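Local coordinates for protein immunoreactive 84kD antigen PG93 (Porphyromonas gingivalis, PDB 5M11) that serves as an essential surface component of the bacterial type IX secretion system and binds calcium and zinc ions, at residues N336-A341 with F370-D375. Sequence-based numbering, arbitrary orientation.
Sequences NLMGHA and FNDAID. With ZN (zinc ion), chain H.
The carboxylate of Asp372 has Met338 over one face, the backbone N of His340 displaced toward the other, and Gly339 N in front of its two oxygens. Its OD1 takes the backbone N-H of His340 at 2.9 Å on the syn side, the donor standing 35° out of the carboxylate plane, while OD2 accepts a weak bond from Gly339 N. Met338 crosses at about a right angle, its CB 3.5 Å from Asp372 OD2. With CG set beside its own backbone N (chi1 -38°), Asp372 reaches the loop with side chain and main chain together: its N-H gives a nearly straight 2.8 Å bond to His340 O. The amide of Asn371 lies next to that carbonyl, its OD1 3.4 Å from Ala341 CA and also hydrogen-bonded to Lys357 NZ. His340 is thus gripped through its backbone, and its imidazole leads away from Asp372. NE2 of His340 binds the zinc ion at 2.1 Å, in a site shared with Asp315; a bent hydrogen bond from ND1 to Ala341 O, tilted out of the ring plane, should help fix the ring's rotation. The contact ties the loop between strands 325-329 and 343-347 to the entry of strand 373-378, joining two consecutive propeller-like blades, with helix 357-364 alongside Ala341 and Phe370.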
loop_
_atom_site.group_PDB
_atom_site.type_symbol
_atom_site.label_atom_id
_atom_site.label_comp_id
_atom_site.label_asym_id
_atom_site.label_seq_id
_atom_site.Cartn_x
_atom_site.Cartn_y
_atom_site.Cartn_z
ATOM N N ASN A 336 20.822 1.293 9.735
ATOM C CA ASN A 336 21.363 0.131 9.030
ATOM C C ASN A 336 20.196 -0.780 8.512
ATOM O O ASN A 336 20.386 -1.998 8.388
ATOM C CB ASN A 336 22.337 -0.665 9.950
ATOM C CG ASN A 336 23.412 0.156 10.643
ATOM O OD1 ASN A 336 24.455 0.498 10.067
ATOM N ND2 ASN A 336 23.159 0.519 11.892
ATOM N N LEU A 337 18.992 -0.182 8.210
ATOM C CA LEU A 337 17.801 -0.888 7.674
ATOM C C LEU A 337 17.923 -0.943 6.133
ATOM O O LEU A 337 17.196 -0.273 5.389
ATOM C CB LEU A 337 16.467 -0.237 8.152
ATOM C CG LEU A 337 15.123 -0.966 7.842
ATOM C CD1 LEU A 337 15.002 -2.299 8.577
ATOM C CD2 LEU A 337 13.938 -0.099 8.219
ATOM N N MET A 338 18.907 -1.738 5.684
ATOM C CA MET A 338 19.301 -1.923 4.292
ATOM C C MET A 338 18.777 -3.250 3.742
ATOM O O MET A 338 17.929 -3.888 4.372
ATOM C CB MET A 338 20.843 -1.858 4.188
ATOM C CG MET A 338 21.401 -0.455 4.331
ATOM S SD MET A 338 23.194 -0.389 4.571
ATOM C CE MET A 338 23.770 -0.601 2.885
ATOM N N GLY A 339 19.261 -3.623 2.557
ATOM C CA GLY A 339 18.927 -4.873 1.890
ATOM C C GLY A 339 17.618 -4.922 1.130
ATOM O O GLY A 339 17.283 -5.981 0.577
ATOM N N HIS A 340 16.849 -3.803 1.116
ATOM C CA HIS A 340 15.584 -3.758 0.386
ATOM C C HIS A 340 15.902 -3.547 -1.074
ATOM O O HIS A 340 16.508 -2.533 -1.418
ATOM C CB HIS A 340 14.635 -2.667 0.915
ATOM C CG HIS A 340 13.241 -2.787 0.371
ATOM N ND1 HIS A 340 12.946 -2.461 -0.943
ATOM C CD2 HIS A 340 12.109 -3.216 0.977
ATOM C CE1 HIS A 340 11.654 -2.708 -1.094
ATOM N NE2 HIS A 340 11.105 -3.162 0.035
ATOM N N ALA A 341 15.527 -4.515 -1.930
ATOM C CA ALA A 341 15.764 -4.478 -3.374
ATOM C C ALA A 341 15.347 -3.123 -3.991
ATOM O O ALA A 341 14.245 -2.630 -3.728
ATOM C CB ALA A 341 15.018 -5.614 -4.047
ATOM N N PHE A 370 22.424 -2.028 -6.076
ATOM C CA PHE A 370 21.158 -1.326 -6.387
ATOM C C PHE A 370 20.058 -1.699 -5.391
ATOM O O PHE A 370 19.092 -2.390 -5.727
ATOM C CB PHE A 370 20.641 -1.476 -7.838
ATOM C CG PHE A 370 19.517 -0.490 -8.123
ATOM C CD1 PHE A 370 19.724 0.882 -8.012
ATOM C CD2 PHE A 370 18.241 -0.936 -8.447
ATOM C CE1 PHE A 370 18.684 1.785 -8.250
ATOM C CE2 PHE A 370 17.199 -0.029 -8.680
ATOM C CZ PHE A 370 17.427 1.323 -8.579
ATOM N N ASN A 371 20.263 -1.269 -4.146
ATOM C CA ASN A 371 19.347 -1.472 -3.036
ATOM C C ASN A 371 19.023 -0.146 -2.379
ATOM O O ASN A 371 19.803 0.810 -2.465
ATOM C CB ASN A 371 19.948 -2.432 -1.986
ATOM C CG ASN A 371 20.046 -3.891 -2.369
ATOM O OD1 ASN A 371 19.149 -4.489 -2.981
ATOM N ND2 ASN A 371 21.111 -4.523 -1.916
ATOM N N ASP A 372 17.876 -0.119 -1.691
ATOM C CA ASP A 372 17.340 0.972 -0.895
ATOM C C ASP A 372 17.379 2.292 -1.641
ATOM O O ASP A 372 18.041 3.237 -1.201
ATOM C CB ASP A 372 18.062 1.089 0.464
ATOM C CG ASP A 372 18.421 -0.238 1.102
ATOM O OD1 ASP A 372 17.491 -0.961 1.535
ATOM O OD2 ASP A 372 19.633 -0.557 1.163
ATOM N N ALA A 373 16.665 2.352 -2.778
ATOM C CA ALA A 373 16.471 3.585 -3.539
ATOM C C ALA A 373 15.499 4.433 -2.714
ATOM O O ALA A 373 14.376 3.996 -2.470
ATOM C CB ALA A 373 15.920 3.266 -4.921
ATOM N N ILE A 374 15.953 5.574 -2.182
ATOM C CA ILE A 374 15.123 6.335 -1.242
ATOM C C ILE A 374 14.732 7.780 -1.676
ATOM O O ILE A 374 13.907 8.394 -0.977
ATOM C CB ILE A 374 15.812 6.379 0.145
ATOM C CG1 ILE A 374 17.295 6.751 0.024
ATOM C CG2 ILE A 374 15.621 5.066 0.888
ATOM C CD1 ILE A 374 17.729 7.541 1.063
ATOM N N ASP A 375 15.310 8.330 -2.768
ATOM C CA ASP A 375 14.929 9.671 -3.226
ATOM C C ASP A 375 15.069 9.819 -4.749
ATOM O O ASP A 375 15.937 9.214 -5.382
ATOM C CB ASP A 375 15.702 10.799 -2.495
ATOM C CG ASP A 375 14.916 12.091 -2.213
ATOM O OD1 ASP A 375 13.879 12.334 -2.888
ATOM O OD2 ASP A 375 15.355 12.873 -1.346
HETATM ZN ZN ZN H . 9.184 -4.082 0.103
#